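Local atomic coordinates of glycosyl hydrolase BlGH5_18 (Bifidobacterium longum subsp. infantis, PDB entry 7LQX), a protein that probably hydrolyses glycosidic bonds during bacterial N-glycan breakdown, as a glycosidase of family GH5, subfamily 18. Residues E163-S168 with H203-G208; T230-V235 with L274-A279; F292-I297 with G344-E349. All blocks are in the same frame, centred on the assembly; numbering follows the deposited sequence.

Interaction 1 (E163-S168 with H203-G208). With EDO (1,2-ethanediol), chain C.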
ATOM      1  N   GLU A 163      -7.496   2.517  15.708  1.00  7.91           N
ATOM      2  CA  GLU A 163      -6.476   3.492  16.114  1.00  6.81           C
ATOM      3  C   GLU A 163      -6.149   4.482  15.002  1.00  7.48           C
ATOM      4  O   GLU A 163      -4.991   4.820  14.759  1.00  7.67           O
ATOM      5  CB  GLU A 163      -5.213   2.776  16.604  1.00  7.59           C
ATOM      6  CG  GLU A 163      -5.496   1.851  17.772  1.00  7.09           C
ATOM      7  CD  GLU A 163      -4.329   1.026  18.236  1.00  9.78           C
ATOM      8  OE1 GLU A 163      -3.210   1.192  17.702  1.00 10.58           O
ATOM      9  OE2 GLU A 163      -4.549   0.193  19.142  1.00  9.65           O
ATOM     10  N   LEU A 164      -7.184   4.992  14.339  1.00  8.32           N
ATOM     11  CA  LEU A 164      -6.942   5.846  13.182  1.00  7.27           C
ATOM     12  C   LEU A 164      -6.276   7.159  13.568  1.00  7.87           C
ATOM     13  O   LEU A 164      -5.671   7.815  12.706  1.00  8.00           O
ATOM     14  CB  LEU A 164      -8.255   6.085  12.444  1.00  9.70           C
ATOM     15  CG  LEU A 164      -8.793   4.902  11.627  1.00 10.27           C
ATOM     16  CD1 LEU A 164     -10.162   5.259  11.056  1.00 11.05           C
ATOM     17  CD2 LEU A 164      -7.810   4.495  10.540  1.00  9.02           C
ATOM     18  N   ASN A 165      -6.353   7.548  14.838  1.00  7.03           N
ATOM     19  CA  ASN A 165      -5.685   8.764  15.273  1.00  6.82           C
ATOM     20  C   ASN A 165      -4.179   8.702  15.065  1.00  6.64           C
ATOM     21  O   ASN A 165      -3.528   9.751  15.053  1.00  7.56           O
ATOM     22  CB  ASN A 165      -6.018   9.049  16.739  1.00  6.64           C
ATOM     23  CG  ASN A 165      -5.453   8.006  17.683  1.00  6.28           C
ATOM     24  OD1 ASN A 165      -5.715   6.815  17.533  1.00  7.59           O
ATOM     25  ND2 ASN A 165      -4.685   8.452  18.670  1.00  8.24           N
ATOM     26  N   GLN A 166      -3.605   7.505  14.904  1.00  7.03           N
ATOM     27  CA  GLN A 166      -2.161   7.410  14.702  1.00  7.15           C
ATOM     28  C   GLN A 166      -1.718   8.032  13.383  1.00  7.06           C
ATOM     29  O   GLN A 166      -0.528   8.321  13.222  1.00  8.10           O
ATOM     30  CB  GLN A 166      -1.689   5.959  14.815  1.00  7.58           C
ATOM     31  CG  GLN A 166      -2.073   5.061  13.642  1.00  7.11           C
ATOM     32  CD  GLN A 166      -0.948   4.853  12.643  1.00  7.58           C
ATOM     33  OE1 GLN A 166       0.204   4.655  13.019  1.00  7.79           O
ATOM     34  NE2 GLN A 166      -1.287   4.900  11.360  1.00  8.21           N
ATOM     35  N   PHE A 167      -2.644   8.258  12.452  1.00  7.44           N
ATOM     36  CA  PHE A 167      -2.315   8.961  11.217  1.00  7.64           C
ATOM     37  C   PHE A 167      -2.298  10.479  11.366  1.00  9.09           C
ATOM     38  O   PHE A 167      -1.825  11.170  10.459  1.00  9.59           O
ATOM     39  CB  PHE A 167      -3.334   8.629  10.126  1.00  9.06           C
ATOM     40  CG  PHE A 167      -3.198   7.250   9.558  1.00  7.51           C
ATOM     41  CD1 PHE A 167      -2.160   6.929   8.689  1.00  8.83           C
ATOM     42  CD2 PHE A 167      -4.121   6.265   9.881  1.00  8.33           C
ATOM     43  CE1 PHE A 167      -2.044   5.651   8.170  1.00  8.58           C
ATOM     44  CE2 PHE A 167      -4.011   4.996   9.355  1.00  8.44           C
ATOM     45  CZ  PHE A 167      -2.967   4.690   8.502  1.00  9.02           C
ATOM     46  N   SER A 168      -2.810  11.018  12.466  1.00  8.00           N
ATOM     47  CA  SER A 168      -3.197  12.418  12.529  1.00  8.64           C
ATOM     48  C   SER A 168      -2.179  13.339  13.182  1.00 11.86           C
ATOM     49  O   SER A 168      -2.457  14.541  13.299  1.00 13.61           O
ATOM     50  CB  SER A 168      -4.508  12.558  13.321  1.00  8.70           C
ATOM     51  OG  SER A 168      -4.295  12.376  14.722  1.00  9.35           O
ATOM     52  N   HIS A 203     -15.876   4.481  17.398  1.00  6.38           N
ATOM     53  CA  HIS A 203     -14.566   4.876  16.886  1.00  6.61           C
ATOM     54  C   HIS A 203     -13.506   4.477  17.905  1.00  6.56           C
ATOM     55  O   HIS A 203     -13.798   4.269  19.086  1.00  7.63           O
ATOM     56  CB  HIS A 203     -14.491   6.365  16.510  1.00  6.89           C
ATOM     57  CG  HIS A 203     -14.662   7.291  17.662  1.00  6.95           C
ATOM     58  ND1 HIS A 203     -13.596   7.916  18.274  1.00  7.39           N
ATOM     59  CD2 HIS A 203     -15.771   7.699  18.323  1.00  7.61           C
ATOM     60  CE1 HIS A 203     -14.040   8.663  19.266  1.00  7.89           C
ATOM     61  NE2 HIS A 203     -15.354   8.542  19.323  1.00  7.68           N
ATOM     62  N   SER A 204     -12.273   4.327  17.421  1.00  6.75           N
ATOM     63  CA  SER A 204     -11.173   3.800  18.213  1.00  7.10           C
ATOM     64  C   SER A 204      -9.912   4.626  18.040  1.00  6.35           C
ATOM     65  O   SER A 204      -9.444   4.835  16.915  1.00  7.86           O
ATOM     66  CB  SER A 204     -10.864   2.352  17.793  1.00  8.86           C
ATOM     67  OG  SER A 204      -9.537   1.965  18.125  1.00  9.03           O
ATOM     68  N   GLU A 205      -9.339   5.033  19.163  1.00  7.18           N
ATOM     69  CA  GLU A 205      -8.024   5.645  19.202  1.00  7.00           C
ATOM     70  C   GLU A 205      -7.091   4.822  20.077  1.00  6.22           C
ATOM     71  O   GLU A 205      -7.529   4.103  20.984  1.00  7.27           O
ATOM     72  CB  GLU A 205      -8.123   7.058  19.766  1.00  7.51           C
ATOM     73  CG  GLU A 205      -8.893   8.007  18.870  1.00  9.41           C
ATOM     74  CD  GLU A 205     -10.411   7.875  18.964  1.00  8.60           C
ATOM     75  OE1 GLU A 205     -10.961   7.829  20.084  1.00  9.90           O
ATOM     76  OE2 GLU A 205     -11.050   7.846  17.892  1.00  8.31           O
ATOM     77  N   ASN A 206      -5.795   4.931  19.792  1.00  5.79           N
ATOM     78  CA  ASN A 206      -4.793   4.486  20.745  1.00  6.81           C
ATOM     79  C   ASN A 206      -4.774   5.447  21.931  1.00  7.39           C
ATOM     80  O   ASN A 206      -5.491   6.452  21.961  1.00  7.44           O
ATOM     81  CB  ASN A 206      -3.430   4.311  20.076  1.00  7.33           C
ATOM     82  CG  ASN A 206      -2.830   5.607  19.590  1.00  7.69           C
ATOM     83  OD1 ASN A 206      -2.999   6.663  20.202  1.00  8.36           O
ATOM     84  ND2 ASN A 206      -2.099   5.528  18.483  1.00  9.12           N
ATOM     85  N   ASP A 207      -3.939   5.136  22.926  1.00  7.30           N
ATOM     86  CA  ASP A 207      -3.983   5.882  24.180  1.00  8.03           C
ATOM     87  C   ASP A 207      -3.451   7.301  24.056  1.00  7.65           C
ATOM     88  O   ASP A 207      -3.541   8.054  25.033  1.00  8.20           O
ATOM     89  CB  ASP A 207      -3.328   5.113  25.335  1.00  7.18           C
ATOM     90  CG  ASP A 207      -1.856   4.825  25.122  1.00  9.61           C
ATOM     91  OD1 ASP A 207      -1.209   5.519  24.317  1.00  8.98           O
ATOM     92  OD2 ASP A 207      -1.333   3.903  25.797  1.00  9.94           O
ATOM     93  N   GLY A 208      -2.953   7.701  22.885  1.00  7.80           N
ATOM     94  CA  GLY A 208      -2.687   9.107  22.658  1.00  8.80           C
ATOM     95  C   GLY A 208      -3.899   9.988  22.901  1.00  6.61           C
ATOM     96  O   GLY A 208      -3.759  11.152  23.284  1.00  8.54           O
TER
HETATM   97  C1  EDO C 502      -0.961   8.972  18.513  1.00 15.63           C
HETATM   98  O1  EDO C 502      -0.503   7.852  17.750  1.00 13.81           O
HETATM   99  C2  EDO C 502       0.022  10.128  18.377  1.00 16.47           C
HETATM  100  O2  EDO C 502       0.270  10.395  16.991  1.00 17.40           O
HETATM  101  O   HOH W   1      -1.533   3.140  16.996  1.00 11.66           O
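Asn165 and Asn206 trade hydrogen bonds across two loops at the C-terminal mouth of a (β/α)8 barrel, the loops that follow its fourth and fifth strands, 155-159 and 200-202. The pair illustrates how one amide can lock two loops by using both its ends. Asn165 OD1 accepts the backbone N-H of Asn206 at 2.9 Å, and Asn165 ND2 donates an N-H to Asn206 OD1, also at 2.9 Å. Asn165 carries its CG between the backbone N and the carbonyl carbon (chi1 66°), which turns the amide from the short 3-10 segment toward the other loop, where its CG rests 3.5 Å from Glu205 CB.

The Asn206 amide is turned 69° against that of Asn165. Its OD1 is gripped from both faces: Asn165 ND2 sits 61° out of the carbonyl plane, while Gly208 N comes from the other face, a capping bond at the turn leading into helix 208-211. Asn206 ND2 donates to O1 of a bound ethanediol at 2.9 Å, and also to a water.

Glu163 runs extended past Asn206 at about a right angle, its CD 3.9 Å from Asn206 CB. The same water donates to Glu163 OE1 at 2.7 Å, bridging the two side chains, whereas OE2 is hydrogen-bonded to His232. In clan GH-A enzymes the glutamate of an Asn-Glu pair after the fourth strand is the general acid/base, and Glu163 is consistent with that role. Its main chain is anchored as well: Leu164 N makes a weak bond to Ser204 O, and Glu163 N donates to Ser204 OG at 3.2 Å.

Interaction 2 (T230-V235 with L274-A279). With EDO (1,2-ethanediol), chain D.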
ATOM      1  N   THR A 230     -14.302   3.035  23.464  1.00  6.63           N
ATOM      2  CA  THR A 230     -13.367   1.943  23.241  1.00  7.17           C
ATOM      3  C   THR A 230     -12.033   2.309  23.876  1.00  7.40           C
ATOM      4  O   THR A 230     -11.584   3.454  23.781  1.00  8.57           O
ATOM      5  CB  THR A 230     -13.174   1.657  21.750  1.00  7.58           C
ATOM      6  OG1 THR A 230     -12.584   2.790  21.114  1.00  7.30           O
ATOM      7  CG2 THR A 230     -14.498   1.331  21.078  1.00  7.20           C
ATOM      8  N   ILE A 231     -11.419   1.330  24.534  0.60  7.62           N
ATOM      9  CA  ILE A 231     -10.117   1.479  25.171  0.60  8.23           C
ATOM     10  C   ILE A 231      -9.215   0.367  24.666  0.60  7.69           C
ATOM     11  O   ILE A 231      -9.650  -0.782  24.537  0.60  6.18           O
ATOM     12  CB  ILE A 231     -10.245   1.424  26.707  0.60  9.42           C
ATOM     13  CG1 ILE A 231     -11.034   2.649  27.177  0.60 14.13           C
ATOM     14  CG2 ILE A 231      -8.875   1.341  27.369  0.60  8.25           C
ATOM     15  CD1 ILE A 231     -11.358   2.651  28.622  0.60 17.17           C
ATOM     16  N   HIS A 232      -7.961   0.712  24.377  1.00  7.03           N
ATOM     17  CA  HIS A 232      -6.939  -0.261  24.002  1.00  6.69           C
ATOM     18  C   HIS A 232      -5.831  -0.097  25.032  1.00  7.74           C
ATOM     19  O   HIS A 232      -5.111   0.907  25.008  1.00  9.15           O
ATOM     20  CB  HIS A 232      -6.386  -0.004  22.603  1.00  8.50           C
ATOM     21  CG  HIS A 232      -7.376  -0.228  21.506  1.00  6.80           C
ATOM     22  ND1 HIS A 232      -7.035  -0.101  20.179  1.00  6.94           N
ATOM     23  CD2 HIS A 232      -8.690  -0.549  21.530  1.00  7.23           C
ATOM     24  CE1 HIS A 232      -8.090  -0.355  19.428  1.00  7.42           C
ATOM     25  NE2 HIS A 232      -9.113  -0.606  20.225  1.00  7.46           N
ATOM     26  N   SER A 233      -5.694  -1.065  25.935  1.00  6.10           N
ATOM     27  CA  SER A 233      -4.816  -0.939  27.097  1.00  5.82           C
ATOM     28  C   SER A 233      -3.536  -1.731  26.872  1.00  6.07           C
ATOM     29  O   SER A 233      -3.562  -2.965  26.836  1.00  6.44           O
ATOM     30  CB  SER A 233      -5.538  -1.423  28.349  1.00  7.27           C
ATOM     31  OG  SER A 233      -4.705  -1.282  29.477  1.00  7.04           O
ATOM     32  N   TRP A 234      -2.405  -1.016  26.797  1.00  6.53           N
ATOM     33  CA  TRP A 234      -1.108  -1.587  26.435  1.00  6.40           C
ATOM     34  C   TRP A 234      -0.031  -1.097  27.394  1.00  6.00           C
ATOM     35  O   TRP A 234       0.412   0.054  27.309  1.00  7.64           O
ATOM     36  CB  TRP A 234      -0.762  -1.246  24.990  1.00  7.00           C
ATOM     37  CG  TRP A 234      -1.609  -2.008  24.042  1.00  7.23           C
ATOM     38  CD1 TRP A 234      -2.649  -1.534  23.288  1.00  8.80           C
ATOM     39  CD2 TRP A 234      -1.527  -3.408  23.777  1.00  7.25           C
ATOM     40  NE1 TRP A 234      -3.203  -2.557  22.555  1.00  8.20           N
ATOM     41  CE2 TRP A 234      -2.531  -3.716  22.836  1.00  7.99           C
ATOM     42  CE3 TRP A 234      -0.705  -4.432  24.243  1.00  7.55           C
ATOM     43  CZ2 TRP A 234      -2.716  -5.000  22.346  1.00  8.92           C
ATOM     44  CZ3 TRP A 234      -0.896  -5.705  23.758  1.00  8.76           C
ATOM     45  CH2 TRP A 234      -1.894  -5.982  22.825  1.00  8.67           C
ATOM     46  N   VAL A 235       0.424  -1.991  28.277  1.00  5.80           N
ATOM     47  CA  VAL A 235       1.341  -1.617  29.352  1.00  6.47           C
ATOM     48  C   VAL A 235       2.775  -1.422  28.890  1.00  8.52           C
ATOM     49  O   VAL A 235       3.622  -1.043  29.710  1.00  9.33           O
ATOM     50  CB  VAL A 235       1.260  -2.595  30.543  1.00  7.54           C
ATOM     51  CG1 VAL A 235      -0.114  -2.503  31.205  1.00  9.46           C
ATOM     52  CG2 VAL A 235       1.572  -4.030  30.116  1.00  7.59           C
ATOM     53  N   LEU A 274     -13.421  -2.477  26.832  0.60  6.05           N
ATOM     54  CA  LEU A 274     -11.996  -2.798  26.784  0.60  5.76           C
ATOM     55  C   LEU A 274     -11.800  -3.614  25.512  0.60  6.59           C
ATOM     56  O   LEU A 274     -11.789  -4.848  25.516  0.60  6.35           O
ATOM     57  CB  LEU A 274     -11.607  -3.567  28.028  0.60  7.66           C
ATOM     58  CG  LEU A 274     -10.117  -3.781  28.242  0.60  6.78           C
ATOM     59  CD1 LEU A 274      -9.311  -2.511  28.108  0.60  5.74           C
ATOM     60  CD2 LEU A 274      -9.926  -4.394  29.630  0.60  7.12           C
ATOM     61  N   GLN A 275     -11.695  -2.885  24.395  1.00  5.62           N
ATOM     62  CA  GLN A 275     -11.719  -3.479  23.062  1.00  6.30           C
ATOM     63  C   GLN A 275     -10.394  -4.119  22.694  1.00  6.54           C
ATOM     64  O   GLN A 275     -10.374  -5.007  21.832  1.00  6.54           O
ATOM     65  CB  GLN A 275     -12.136  -2.387  22.067  1.00  5.97           C
ATOM     66  CG  GLN A 275     -12.359  -2.870  20.651  1.00  7.96           C
ATOM     67  CD  GLN A 275     -12.690  -1.750  19.681  1.00  7.41           C
ATOM     68  OE1 GLN A 275     -13.754  -1.749  19.040  1.00 10.32           O
ATOM     69  NE2 GLN A 275     -11.804  -0.804  19.566  1.00  5.32           N
ATOM     70  N   GLU A 276      -9.303  -3.706  23.333  1.00  5.77           N
ATOM     71  CA  GLU A 276      -8.065  -4.449  23.285  1.00  5.88           C
ATOM     72  C   GLU A 276      -7.404  -4.451  24.647  1.00  7.48           C
ATOM     73  O   GLU A 276      -7.283  -3.402  25.286  1.00  7.87           O
ATOM     74  CB  GLU A 276      -7.022  -3.840  22.337  1.00  7.39           C
ATOM     75  CG  GLU A 276      -7.410  -3.848  20.900  1.00  7.38           C
ATOM     76  CD  GLU A 276      -6.382  -3.218  20.002  1.00  6.75           C
ATOM     77  OE1 GLU A 276      -5.279  -2.842  20.469  1.00  8.22           O
ATOM     78  OE2 GLU A 276      -6.719  -3.064  18.809  1.00  7.76           O
ATOM     79  N   VAL A 277      -6.948  -5.620  25.063  0.56  6.85           N
ATOM     80  CA  VAL A 277      -6.001  -5.746  26.162  0.56  7.59           C
ATOM     81  C   VAL A 277      -5.157  -6.967  25.851  0.56  6.55           C
ATOM     82  O   VAL A 277      -5.693  -8.024  25.505  0.56  8.79           O
ATOM     83  CB  VAL A 277      -6.711  -5.850  27.524  0.56  9.58           C
ATOM     84  CG1 VAL A 277      -7.756  -6.931  27.478  0.56  9.23           C
ATOM     85  CG2 VAL A 277      -5.697  -6.095  28.636  0.56  9.17           C
ATOM     86  N   GLY A 278      -3.842  -6.816  25.922  1.00  7.25           N
ATOM     87  CA  GLY A 278      -2.919  -7.907  25.684  1.00  7.14           C
ATOM     88  C   GLY A 278      -1.813  -7.912  26.718  1.00  7.65           C
ATOM     89  O   GLY A 278      -1.725  -7.018  27.559  1.00  8.00           O
ATOM     90  N   ALA A 279      -0.963  -8.937  26.644  1.00  7.41           N
ATOM     91  CA  ALA A 279       0.097  -9.168  27.625  1.00  7.23           C
ATOM     92  C   ALA A 279       1.436  -9.091  26.903  1.00  7.47           C
ATOM     93  O   ALA A 279       2.025 -10.126  26.561  1.00  8.00           O
ATOM     94  CB  ALA A 279      -0.082 -10.523  28.305  1.00  7.29           C
TER
HETATM   95  C1  EDO D 503      -3.683  -3.430  17.748  1.00 13.20           C
HETATM   96  O1  EDO D 503      -4.522  -2.276  17.668  1.00  8.76           O
HETATM   97  C2  EDO D 503      -3.198  -3.765  16.342  1.00 13.89           C
HETATM   98  O2  EDO D 503      -2.493  -2.626  15.823  1.00 13.42           O
HETATM   99  O   HOH W   2      -1.663  -4.347  28.321  1.00  7.55           O
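His232 and Glu276 pair across the parallel sixth and seventh strands of the (β/α)8 barrel, where the axes of the short segments approach to 4.7 Å. Two good backbone bonds flank the pair: Glu276 N donates to Ile231 O, and Ser233 N to Glu276 O at 2.9 Å. Gln275 N adds a weak bond to Ile231 O.

Stacking comes next. The carboxylate of Glu276 lies over one face of the His232 imidazole, planes 14° apart, and its CG makes a CH-pi contact 3.5 Å from the ring centroid. A carboxylate at the C-terminal end of the seventh strand is the nucleophile in clan GH-A enzymes, a role Glu276 probably fills. Backbone packs in a similar way on the indole of Trp234: Gly278 N lies over one face, where a side chain on the glycine would clash.

Side-chain hydrogen bonds fix both partners. Gln275, extended alongside the imidazole, brings NE2 to His232 NE2 at 2.8 Å, near the ring plane, while His232 ND1 is hydrogen-bonded to Glu163. Glu276 OE2 accepts from O1 of a bound ethanediol at 2.6 Å and is salt-bridged to Arg64. At the indole's edge, Trp234 NE1 meets Glu276 OE1 head-on, nearly along the C-O bond, at 3.0 Å.

Interaction 3 (F292-I297 with G344-E349)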
ATOM      1  N   PHE A 292      -0.989 -11.918  34.742  1.00  9.63           N
ATOM      2  CA  PHE A 292      -1.293 -10.571  34.286  1.00 10.41           C
ATOM      3  C   PHE A 292      -2.709 -10.490  33.732  1.00  8.95           C
ATOM      4  O   PHE A 292      -3.434  -9.522  33.993  1.00  8.50           O
ATOM      5  CB  PHE A 292      -0.288 -10.160  33.213  1.00  9.50           C
ATOM      6  CG  PHE A 292      -0.623  -8.863  32.561  1.00  8.03           C
ATOM      7  CD1 PHE A 292      -0.236  -7.668  33.142  1.00  9.39           C
ATOM      8  CD2 PHE A 292      -1.351  -8.829  31.390  1.00  7.75           C
ATOM      9  CE1 PHE A 292      -0.548  -6.466  32.550  1.00  8.66           C
ATOM     10  CE2 PHE A 292      -1.677  -7.635  30.807  1.00  8.10           C
ATOM     11  CZ  PHE A 292      -1.277  -6.448  31.392  1.00  7.57           C
ATOM     12  N   CYS A 293      -3.114 -11.495  32.955  1.00  8.38           N
ATOM     13  CA  CYS A 293      -4.454 -11.529  32.382  1.00  8.16           C
ATOM     14  C   CYS A 293      -5.510 -11.568  33.477  1.00  9.49           C
ATOM     15  O   CYS A 293      -6.438 -10.750  33.491  1.00  9.11           O
ATOM     16  CB  CYS A 293      -4.550 -12.750  31.465  1.00  9.00           C
ATOM     17  SG  CYS A 293      -6.186 -13.125  30.808  1.00  9.84           S
ATOM     18  N   ARG A 294      -5.368 -12.498  34.421  1.00  8.03           N
ATOM     19  CA  ARG A 294      -6.354 -12.615  35.484  1.00  9.81           C
ATOM     20  C   ARG A 294      -6.426 -11.339  36.315  1.00 10.37           C
ATOM     21  O   ARG A 294      -7.516 -10.837  36.607  1.00 10.75           O
ATOM     22  CB  ARG A 294      -6.027 -13.804  36.383  1.00 10.99           C
ATOM     23  CG  ARG A 294      -6.100 -15.152  35.698  1.00 14.68           C
ATOM     24  CD  ARG A 294      -5.993 -16.288  36.720  1.00 16.96           C
ATOM     25  NE  ARG A 294      -5.919 -17.604  36.090  1.00 21.94           N
ATOM     26  CZ  ARG A 294      -4.787 -18.230  35.783  1.00 29.65           C
ATOM     27  NH1 ARG A 294      -3.616 -17.673  36.062  1.00 24.74           N
ATOM     28  NH2 ARG A 294      -4.827 -19.421  35.202  1.00 33.28           N
ATOM     29  N   ASP A 295      -5.272 -10.814  36.734  1.00  9.40           N
ATOM     30  CA  ASP A 295      -5.272  -9.643  37.606  1.00  9.17           C
ATOM     31  C   ASP A 295      -5.791  -8.409  36.882  1.00  8.31           C
ATOM     32  O   ASP A 295      -6.529  -7.603  37.459  1.00  8.33           O
ATOM     33  CB  ASP A 295      -3.852  -9.381  38.113  1.00 10.96           C
ATOM     34  CG  ASP A 295      -3.418 -10.353  39.191  1.00 15.22           C
ATOM     35  OD1 ASP A 295      -4.268 -11.084  39.746  1.00 16.85           O
ATOM     36  OD2 ASP A 295      -2.208 -10.373  39.491  1.00 17.70           O
ATOM     37  N   THR A 296      -5.405  -8.237  35.617  1.00  8.11           N
ATOM     38  CA  THR A 296      -5.888  -7.094  34.850  1.00  7.19           C
ATOM     39  C   THR A 296      -7.403  -7.115  34.729  1.00  8.55           C
ATOM     40  O   THR A 296      -8.057  -6.077  34.875  1.00  7.86           O
ATOM     41  CB  THR A 296      -5.240  -7.072  33.468  1.00  8.02           C
ATOM     42  OG1 THR A 296      -3.850  -6.763  33.611  1.00  8.27           O
ATOM     43  CG2 THR A 296      -5.878  -6.030  32.567  1.00  7.44           C
ATOM     44  N   ILE A 297      -7.978  -8.288  34.466  1.00  7.69           N
ATOM     45  CA  ILE A 297      -9.423  -8.389  34.302  1.00  8.93           C
ATOM     46  C   ILE A 297     -10.136  -8.223  35.633  1.00  9.24           C
ATOM     47  O   ILE A 297     -11.147  -7.517  35.719  1.00  9.59           O
ATOM     48  CB  ILE A 297      -9.796  -9.699  33.585  1.00  9.35           C
ATOM     49  CG1 ILE A 297      -9.288  -9.639  32.143  1.00  9.89           C
ATOM     50  CG2 ILE A 297     -11.303  -9.916  33.627  1.00 11.37           C
ATOM     51  CD1 ILE A 297      -9.310 -10.974  31.434  1.00 10.87           C
ATOM     52  N   GLY A 344      -4.581 -18.458  27.294  1.00  9.91           N
ATOM     53  CA  GLY A 344      -5.912 -18.776  26.797  1.00  9.85           C
ATOM     54  C   GLY A 344      -6.773 -19.450  27.850  1.00  9.39           C
ATOM     55  O   GLY A 344      -7.955 -19.126  28.012  1.00  9.81           O
ATOM     56  N   ARG A 345      -6.183 -20.381  28.598  1.00  9.89           N
ATOM     57  CA  ARG A 345      -6.907 -21.000  29.703  1.00 10.93           C
ATOM     58  C   ARG A 345      -7.280 -19.965  30.759  1.00 10.08           C
ATOM     59  O   ARG A 345      -8.389 -19.996  31.307  1.00 12.09           O
ATOM     60  CB  ARG A 345      -6.059 -22.125  30.306  1.00 13.96           C
ATOM     61  CG  ARG A 345      -5.672 -23.228  29.327  1.00 15.49           C
ATOM     62  CD  ARG A 345      -4.708 -24.264  29.960  1.00 16.74           C
ATOM     63  NE  ARG A 345      -4.207 -25.247  29.004  1.00 18.98           N
ATOM     64  CZ  ARG A 345      -4.923 -26.262  28.533  1.00 20.89           C
ATOM     65  NH1 ARG A 345      -4.388 -27.107  27.667  1.00 19.64           N
ATOM     66  NH2 ARG A 345      -6.180 -26.427  28.920  1.00 26.25           N
ATOM     67  N   ALA A 346      -6.377 -19.022  31.043  1.00 10.25           N
ATOM     68  CA  ALA A 346      -6.681 -17.990  32.029  1.00 11.20           C
ATOM     69  C   ALA A 346      -7.827 -17.101  31.562  1.00 11.22           C
ATOM     70  O   ALA A 346      -8.719 -16.767  32.352  1.00 11.27           O
ATOM     71  CB  ALA A 346      -5.438 -17.148  32.314  1.00 11.97           C
ATOM     72  N   PHE A 347      -7.817 -16.698  30.292  1.00  9.65           N
ATOM     73  CA  PHE A 347      -8.884 -15.837  29.791  1.00  9.36           C
ATOM     74  C   PHE A 347     -10.219 -16.564  29.802  1.00  9.83           C
ATOM     75  O   PHE A 347     -11.243 -15.974  30.167  1.00  8.93           O
ATOM     76  CB  PHE A 347      -8.538 -15.333  28.395  1.00  9.35           C
ATOM     77  CG  PHE A 347      -9.417 -14.207  27.912  1.00  8.10           C
ATOM     78  CD1 PHE A 347      -9.545 -13.040  28.652  1.00  8.32           C
ATOM     79  CD2 PHE A 347     -10.088 -14.301  26.709  1.00  9.04           C
ATOM     80  CE1 PHE A 347     -10.337 -11.993  28.204  1.00 10.22           C
ATOM     81  CE2 PHE A 347     -10.877 -13.252  26.261  1.00  9.99           C
ATOM     82  CZ  PHE A 347     -10.998 -12.104  27.010  1.00  9.11           C
ATOM     83  N   ALA A 348     -10.221 -17.854  29.448  1.00 10.25           N
ATOM     84  CA  ALA A 348     -11.441 -18.647  29.538  1.00 10.33           C
ATOM     85  C   ALA A 348     -11.969 -18.665  30.964  1.00 11.92           C
ATOM     86  O   ALA A 348     -13.182 -18.556  31.189  1.00 11.51           O
ATOM     87  CB  ALA A 348     -11.175 -20.071  29.049  1.00 11.76           C
ATOM     88  N   GLU A 349     -11.072 -18.810  31.944  1.00 11.18           N
ATOM     89  CA  GLU A 349     -11.490 -18.815  33.342  1.00 14.24           C
ATOM     90  C   GLU A 349     -12.101 -17.479  33.729  1.00 11.08           C
ATOM     91  O   GLU A 349     -13.090 -17.424  34.466  1.00 12.59           O
ATOM     92  CB  GLU A 349     -10.293 -19.120  34.242  1.00 14.39           C
ATOM     93  CG  GLU A 349      -9.794 -20.552  34.151  1.00 21.10           C
ATOM     94  CD  GLU A 349      -8.343 -20.714  34.598  1.00 35.82           C
ATOM     95  OE1 GLU A 349      -7.739 -21.767  34.293  1.00 41.23           O
ATOM     96  OE2 GLU A 349      -7.800 -19.793  35.246  1.00 34.59           O
TER
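The guanidinium of Arg294 has Ala346 CB over the centre of one face and the carboxylate of Glu349 at its edge, a flat contact joining two neighbouring outer helices of the (β/α)8 barrel. The Phe347 ring is approached differently: Ile297 CD1 lies at its edge, in plane, and Cys293 SG reaches it obliquely. These groups belong to helices 289-300 and 342-354, which follow the seventh and eighth strands and run side by side in the same direction. The axes of their short segments approach to 9.1 Å at an angle of 25°, and Ala346 points its CB toward the other helix.

At the outer end of the contact, Arg294 runs extended from CG to NE and crosses over Ala346, its CZ 3.7 Å from Ala346 CB. It then grips Glu349 side-on, with both donors converging on a single oxygen. Arg294 NE meets Glu349 OE2 at 3.0 Å, and Arg294 NH2 reaches Glu349 OE2 at the same 3.0 Å, so that this salt bridge leaves guanidinium and carboxylate nearly coplanar, 18° apart. A leucine in place of Arg294 would probably leave Glu349 OE2 without these two donors and its charge without a mate, and take away the guanidinium that lies over the methyl group of Ala346.

Deeper in, the contact is apolar. Phe347 holds its CG opposite the backbone N (chi1 -167°), which swings the ring toward the neighbouring helix so that its edge meets Ile297. There the ring also meets Trp311 of strand 306-312, against which Cys293 and Ile297 pack too, so the helix pair sits directly on the barrel wall. Cys293 SG makes a sulfur-aromatic contact, 4.0 Å from Phe347 CD1, while Ile297 CD1 presses closer, 3.5 Å from the same Phe347 CD1.

The three contacts run from the barrel mouth to its outer layer. Interactions 1 and 2, centres 13 Å apart, meet in the probable active site: Glu163 OE2 lies 2.7 Å from His232 ND1, a probable hydrogen bond, so the ring stacked on Glu276 also holds the other likely catalytic glutamate. A second tie joins His203 O to Thr230 OG1. Interaction 2 leads on to interaction 3, again 13 Å between centres, because strand 272-277 is followed in the chain by helix 289-300; Val277 CG2 packs 3.9 Å from Thr296 CG2 there. Interactions 1 and 3 do not touch, their nearest atoms being about 12 Å apart.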